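Local coordinates for protein 2-hydroxyisobutanoyl-CoA mutase large subunit (Aquincola tertiaricarbonis, PDB 4R3U) that works with a small cobalamin-binding subunit to interconvert 2-hydroxyisobutyryl-CoA and (S)-3-hydroxybutyryl-CoA, as the substrate-binding large subunit of the mutase, at residues 523-528 against 554-559; 182-187 against 538-543. All blocks are in the same frame, centred on the assembly; numbering follows the deposited sequence.

Overall arrangement
Both contacts belong to the C-terminal group of helices 518-532, 540-549 and 553-564, which follow one another along the chain and lie against the outside of the TIM barrel. Contact 1 joins the first and third of them; contact 2 joins the start of the middle one to helix 183-196, which links the neighbouring parallel strands 175-178 and 206-208. The segments therefore alternate in sequence: 182-187, 523-528, 538-543, 554-559. Their centres are about 11 Å apart, and the contacts touch, Ile556 packing on Trp184 and Leu542 on Gln527 and Leu528. Together they form one continuous body of packing that ties the C-terminal helices to a barrel helix more than 300 residues earlier.

Contact 1: 523-528 against 554-559; sequences AMLDQL and GDIVEK
Leu525 points its branched end at the turn of backbone that carries Asp555 and Ile556: CD2 lies 3.8 Å from Asp555 O and 4.0 Å from Ile556 CA, while CD1 rests against Asp555 CB, the two side chains crossing at about a right angle. One helical turn on, Leu528 CD2 meets Ile556 CG2 at 3.7 Å. This apolar half is the tight one, and it is continued by Trp184 and Ile185 of helix 183-196, both of which touch Ile556. Helices 518-532 and 553-564 are the first and third of three successive helices packed beside the TIM barrel; the axes of the two segments come within 10.1 Å and cross at -41°. Thr543 of helix 540-549 and Leu539 just before it also touch Leu528. Toward solvent the contact thins to a single long side chain. Lys559 leaves its backbone with CG opposite the N, bends at chi2 (73°) and then runs extended, so that its methylenes pass over Leu525, CG standing 3.9 Å from Leu525 CB, before NZ arrives at exposed Asp526. There NZ gives a salt bridge to OD1 of 2.8 Å, coming nearly in line with the carboxylate C-O bond. With an alanine in place of this lysine, Asp526 would probably lose its counter-charge here and one flank of Leu525 would be uncovered. Asp555, at the other end of the contact, directs its carboxylate to Arg516 instead.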
loop_
_atom_site.group_PDB
_atom_site.type_symbol
_atom_site.label_atom_id
_atom_site.label_comp_id
_atom_site.label_asym_id
_atom_site.label_seq_id
_atom_site.Cartn_x
_atom_site.Cartn_y
_atom_site.Cartn_z
ATOM N N ALA A 523 6.755 54.193 -13.848
ATOM C CA ALA A 523 6.799 54.376 -15.306
ATOM C C ALA A 523 6.649 53.023 -16.025
ATOM O O ALA A 523 5.907 52.924 -17.006
ATOM C CB ALA A 523 8.108 55.032 -15.704
ATOM N N MET A 524 7.330 51.972 -15.504
ATOM C CA MET A 524 7.293 50.623 -16.045
ATOM C C MET A 524 5.892 50.011 -15.865
ATOM O O MET A 524 5.485 49.198 -16.696
ATOM C CB MET A 524 8.341 49.748 -15.359
ATOM C CG MET A 524 9.729 49.842 -15.942
ATOM S SD MET A 524 10.868 48.707 -15.086
ATOM C CE MET A 524 12.278 48.820 -16.152
ATOM N N LEU A 525 5.160 50.397 -14.790
ATOM C CA LEU A 525 3.791 49.940 -14.558
ATOM C C LEU A 525 2.858 50.565 -15.610
ATOM O O LEU A 525 1.962 49.892 -16.118
ATOM C CB LEU A 525 3.314 50.283 -13.123
ATOM C CG LEU A 525 3.868 49.407 -11.988
ATOM C CD1 LEU A 525 3.490 49.959 -10.650
ATOM C CD2 LEU A 525 3.435 47.936 -12.119
ATOM N N ASP A 526 3.107 51.838 -15.968
ATOM C CA ASP A 526 2.346 52.546 -16.993
ATOM C C ASP A 526 2.629 51.917 -18.362
ATOM O O ASP A 526 1.745 51.899 -19.222
ATOM C CB ASP A 526 2.698 54.040 -17.020
ATOM C CG ASP A 526 2.259 54.884 -15.836
ATOM O OD1 ASP A 526 1.420 54.408 -15.040
ATOM O OD2 ASP A 526 2.712 56.054 -15.741
ATOM N N GLN A 527 3.862 51.403 -18.563
ATOM C CA GLN A 527 4.233 50.716 -19.797
ATOM C C GLN A 527 3.493 49.372 -19.832
ATOM O O GLN A 527 3.025 48.968 -20.890
ATOM C CB GLN A 527 5.742 50.474 -19.877
ATOM C CG GLN A 527 6.605 51.675 -20.194
ATOM C CD GLN A 527 8.038 51.404 -19.800
ATOM O OE1 GLN A 527 8.610 52.092 -18.951
ATOM N NE2 GLN A 527 8.643 50.365 -20.371
ATOM N N LEU A 528 3.373 48.693 -18.685
ATOM C CA LEU A 528 2.664 47.412 -18.587
ATOM C C LEU A 528 1.179 47.491 -19.016
ATOM O O LEU A 528 0.710 46.606 -19.735
ATOM C CB LEU A 528 2.836 46.773 -17.203
ATOM C CG LEU A 528 2.485 45.301 -17.112
ATOM C CD1 LEU A 528 3.587 44.421 -17.740
ATOM C CD2 LEU A 528 2.210 44.926 -15.678
ATOM N N GLY A 554 1.603 42.777 -5.857
ATOM C CA GLY A 554 0.517 43.723 -5.628
ATOM C C GLY A 554 0.595 44.941 -6.519
ATOM O O GLY A 554 -0.427 45.353 -7.064
ATOM N N ASP A 555 1.806 45.504 -6.709
ATOM C CA ASP A 555 2.015 46.674 -7.596
ATOM C C ASP A 555 1.518 46.344 -9.015
ATOM O O ASP A 555 0.720 47.097 -9.581
ATOM C CB ASP A 555 3.510 47.069 -7.681
ATOM C CG ASP A 555 4.172 47.642 -6.444
ATOM O OD1 ASP A 555 3.501 48.374 -5.691
ATOM O OD2 ASP A 555 5.379 47.418 -6.267
ATOM N N ILE A 556 1.976 45.179 -9.546
ATOM C CA ILE A 556 1.681 44.614 -10.864
ATOM C C ILE A 556 0.204 44.256 -10.997
ATOM O O ILE A 556 -0.440 44.702 -11.961
ATOM C CB ILE A 556 2.653 43.433 -11.220
ATOM C CG1 ILE A 556 4.149 43.899 -11.166
ATOM C CG2 ILE A 556 2.334 42.836 -12.595
ATOM C CD1 ILE A 556 5.196 42.774 -11.037
ATOM N N VAL A 557 -0.324 43.459 -10.033
ATOM C CA VAL A 557 -1.721 42.997 -9.976
ATOM C C VAL A 557 -2.719 44.164 -9.917
ATOM O O VAL A 557 -3.677 44.187 -10.707
ATOM C CB VAL A 557 -1.948 41.938 -8.860
ATOM C CG1 VAL A 557 -3.421 41.818 -8.452
ATOM C CG2 VAL A 557 -1.374 40.578 -9.258
ATOM N N GLU A 558 -2.492 45.130 -8.991
ATOM C CA GLU A 558 -3.388 46.286 -8.807
ATOM C C GLU A 558 -3.457 47.183 -9.999
ATOM O O GLU A 558 -4.559 47.588 -10.375
ATOM C CB GLU A 558 -3.073 47.070 -7.539
ATOM C CG GLU A 558 -3.413 46.309 -6.270
ATOM C CD GLU A 558 -4.821 45.752 -6.161
ATOM O OE1 GLU A 558 -5.788 46.550 -6.197
ATOM O OE2 GLU A 558 -4.948 44.512 -6.015
ATOM N N LYS A 559 -2.291 47.477 -10.621
ATOM C CA LYS A 559 -2.196 48.310 -11.822
ATOM C C LYS A 559 -3.093 47.746 -12.951
ATOM O O LYS A 559 -3.835 48.499 -13.582
ATOM C CB LYS A 559 -0.726 48.415 -12.276
ATOM C CG LYS A 559 -0.484 49.453 -13.346
ATOM C CD LYS A 559 -0.575 50.852 -12.776
ATOM C CE LYS A 559 -0.397 51.924 -13.814
ATOM N NZ LYS A 559 -0.403 53.276 -13.190
#

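Contact 2: 182-187 against 538-543; sequences SAWILL and NLMPLT
Trp184 lays the pyrrole side of its indole against Thr543, with NE1 3.0 Å from OG1 and the hydroxyl oxygen lying at the ring edge, near its plane. The N-H...O hydrogen bond is weak, with an angle of only 128° at the hydrogen. Thr543 OG1 donates to Leu539 O one turn back, at 2.7 Å and from above the carbonyl plane, giving one bond and receiving another. Thr543 CG2, anti to the backbone N, faces Ile185 CG1 at 4.0 Å, the same carbon that sits over the centre of one indole face. Met540, bent at chi2 and chi3, brings SD into the ring plane at another part of the edge, 5.0 Å from the five-membered centroid in an edge-on Met-aromatic contact, and SD also packs on Trp184 CB and O. Its CE reaches across to Leu187 CG, 3.8 Å away. Asn538 OD1 caps the start of helix 540-549 through Met540 N, 2.9 Å away. Helix 183-196 is the helix of the beta-alpha-beta crossover from strand 175-178 to strand 206-208; the Leu187 side chain lies about 4 Å from that of substrate-binding Val208 and about 11 Å from the bound acyl-CoA thioester. In this buried setting the threonine hydroxyl gives the indole N-H a polar partner, while sulfur and methyl contacts probably hold the rest by shape; the bent bond suggests that packing, more than hydrogen bonding, places the ring.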
loop_
_atom_site.group_PDB
_atom_site.type_symbol
_atom_site.label_atom_id
_atom_site.label_comp_id
_atom_site.label_asym_id
_atom_site.label_seq_id
_atom_site.Cartn_x
_atom_site.Cartn_y
_atom_site.Cartn_z
ATOM N N SER A 182 -1.591 34.627 -10.620
ATOM C CA SER A 182 -0.380 35.449 -10.511
ATOM C C SER A 182 0.874 34.630 -10.907
ATOM O O SER A 182 2.004 35.001 -10.556
ATOM C CB SER A 182 -0.248 36.020 -9.105
ATOM O OG SER A 182 -0.250 34.977 -8.145
ATOM N N ALA A 183 0.663 33.536 -11.683
ATOM C CA ALA A 183 1.726 32.668 -12.176
ATOM C C ALA A 183 2.766 33.403 -13.006
ATOM O O ALA A 183 3.960 33.078 -12.896
ATOM C CB ALA A 183 1.143 31.523 -12.988
ATOM N N TRP A 184 2.326 34.379 -13.850
ATOM C CA TRP A 184 3.239 35.107 -14.728
ATOM C C TRP A 184 4.272 35.925 -13.964
ATOM O O TRP A 184 5.430 35.997 -14.386
ATOM C CB TRP A 184 2.485 35.890 -15.815
ATOM C CG TRP A 184 2.254 37.362 -15.577
ATOM C CD1 TRP A 184 2.957 38.398 -16.123
ATOM C CD2 TRP A 184 1.199 37.955 -14.805
ATOM N NE1 TRP A 184 2.406 39.602 -15.742
ATOM C CE2 TRP A 184 1.328 39.361 -14.925
ATOM C CE3 TRP A 184 0.164 37.439 -14.001
ATOM C CZ2 TRP A 184 0.443 40.255 -14.289
ATOM C CZ3 TRP A 184 -0.686 38.324 -13.345
ATOM C CH2 TRP A 184 -0.559 39.710 -13.507
ATOM N N ILE A 185 3.853 36.493 -12.814
ATOM C CA ILE A 185 4.690 37.291 -11.907
ATOM C C ILE A 185 5.770 36.375 -11.296
ATOM O O ILE A 185 6.943 36.721 -11.300
ATOM C CB ILE A 185 3.799 38.023 -10.848
ATOM C CG1 ILE A 185 2.998 39.151 -11.515
ATOM C CG2 ILE A 185 4.626 38.537 -9.649
ATOM C CD1 ILE A 185 1.885 39.591 -10.767
ATOM N N LEU A 186 5.373 35.189 -10.833
ATOM C CA LEU A 186 6.319 34.218 -10.282
ATOM C C LEU A 186 7.278 33.654 -11.311
ATOM O O LEU A 186 8.451 33.469 -10.992
ATOM C CB LEU A 186 5.617 33.143 -9.459
ATOM C CG LEU A 186 5.623 33.468 -7.990
ATOM C CD1 LEU A 186 4.625 34.524 -7.652
ATOM C CD2 LEU A 186 5.334 32.292 -7.206
ATOM N N LEU A 187 6.806 33.472 -12.567
ATOM C CA LEU A 187 7.658 33.050 -13.671
ATOM C C LEU A 187 8.677 34.168 -14.023
ATOM O O LEU A 187 9.843 33.873 -14.303
ATOM C CB LEU A 187 6.825 32.642 -14.907
ATOM C CG LEU A 187 7.616 32.181 -16.151
ATOM C CD1 LEU A 187 8.579 30.998 -15.850
ATOM C CD2 LEU A 187 6.696 31.902 -17.309
ATOM N N ASN A 538 3.184 40.413 -25.690
ATOM C CA ASN A 538 3.429 39.512 -24.561
ATOM C C ASN A 538 3.785 40.318 -23.289
ATOM O O ASN A 538 4.591 41.257 -23.344
ATOM C CB ASN A 538 4.497 38.471 -24.898
ATOM C CG ASN A 538 4.527 37.274 -23.966
ATOM O OD1 ASN A 538 4.657 37.401 -22.749
ATOM N ND2 ASN A 538 4.439 36.077 -24.512
ATOM N N LEU A 539 3.159 39.954 -22.151
ATOM C CA LEU A 539 3.335 40.620 -20.854
ATOM C C LEU A 539 4.617 40.242 -20.144
ATOM O O LEU A 539 5.055 40.972 -19.260
ATOM C CB LEU A 539 2.148 40.320 -19.923
ATOM C CG LEU A 539 0.827 41.009 -20.244
ATOM C CD1 LEU A 539 -0.293 40.399 -19.447
ATOM C CD2 LEU A 539 0.890 42.479 -19.970
ATOM N N MET A 540 5.197 39.088 -20.499
ATOM C CA MET A 540 6.394 38.543 -19.853
ATOM C C MET A 540 7.650 39.412 -19.803
ATOM O O MET A 540 8.140 39.629 -18.692
ATOM C CB MET A 540 6.689 37.106 -20.292
ATOM C CG MET A 540 5.689 36.093 -19.742
ATOM S SD MET A 540 5.593 36.044 -17.941
ATOM C CE MET A 540 7.302 35.674 -17.509
ATOM N N PRO A 541 8.184 39.931 -20.939
ATOM C CA PRO A 541 9.414 40.751 -20.869
ATOM C C PRO A 541 9.411 41.905 -19.870
ATOM O O PRO A 541 10.384 42.068 -19.131
ATOM C CB PRO A 541 9.594 41.242 -22.304
ATOM C CG PRO A 541 8.911 40.250 -23.126
ATOM C CD PRO A 541 7.741 39.777 -22.345
ATOM N N LEU A 542 8.323 42.694 -19.844
ATOM C CA LEU A 542 8.195 43.845 -18.954
ATOM C C LEU A 542 7.970 43.476 -17.502
ATOM O O LEU A 542 8.433 44.219 -16.642
ATOM C CB LEU A 542 7.141 44.840 -19.471
ATOM C CG LEU A 542 7.150 46.257 -18.926
ATOM C CD1 LEU A 542 8.534 46.864 -18.949
ATOM C CD2 LEU A 542 6.232 47.094 -19.718
ATOM N N THR A 543 7.262 42.350 -17.224
ATOM C CA THR A 543 7.040 41.851 -15.862
ATOM C C THR A 543 8.413 41.401 -15.287
ATOM O O THR A 543 8.662 41.613 -14.093
ATOM C CB THR A 543 5.984 40.735 -15.813
ATOM O OG1 THR A 543 4.840 41.101 -16.574
ATOM C CG2 THR A 543 5.543 40.407 -14.388
#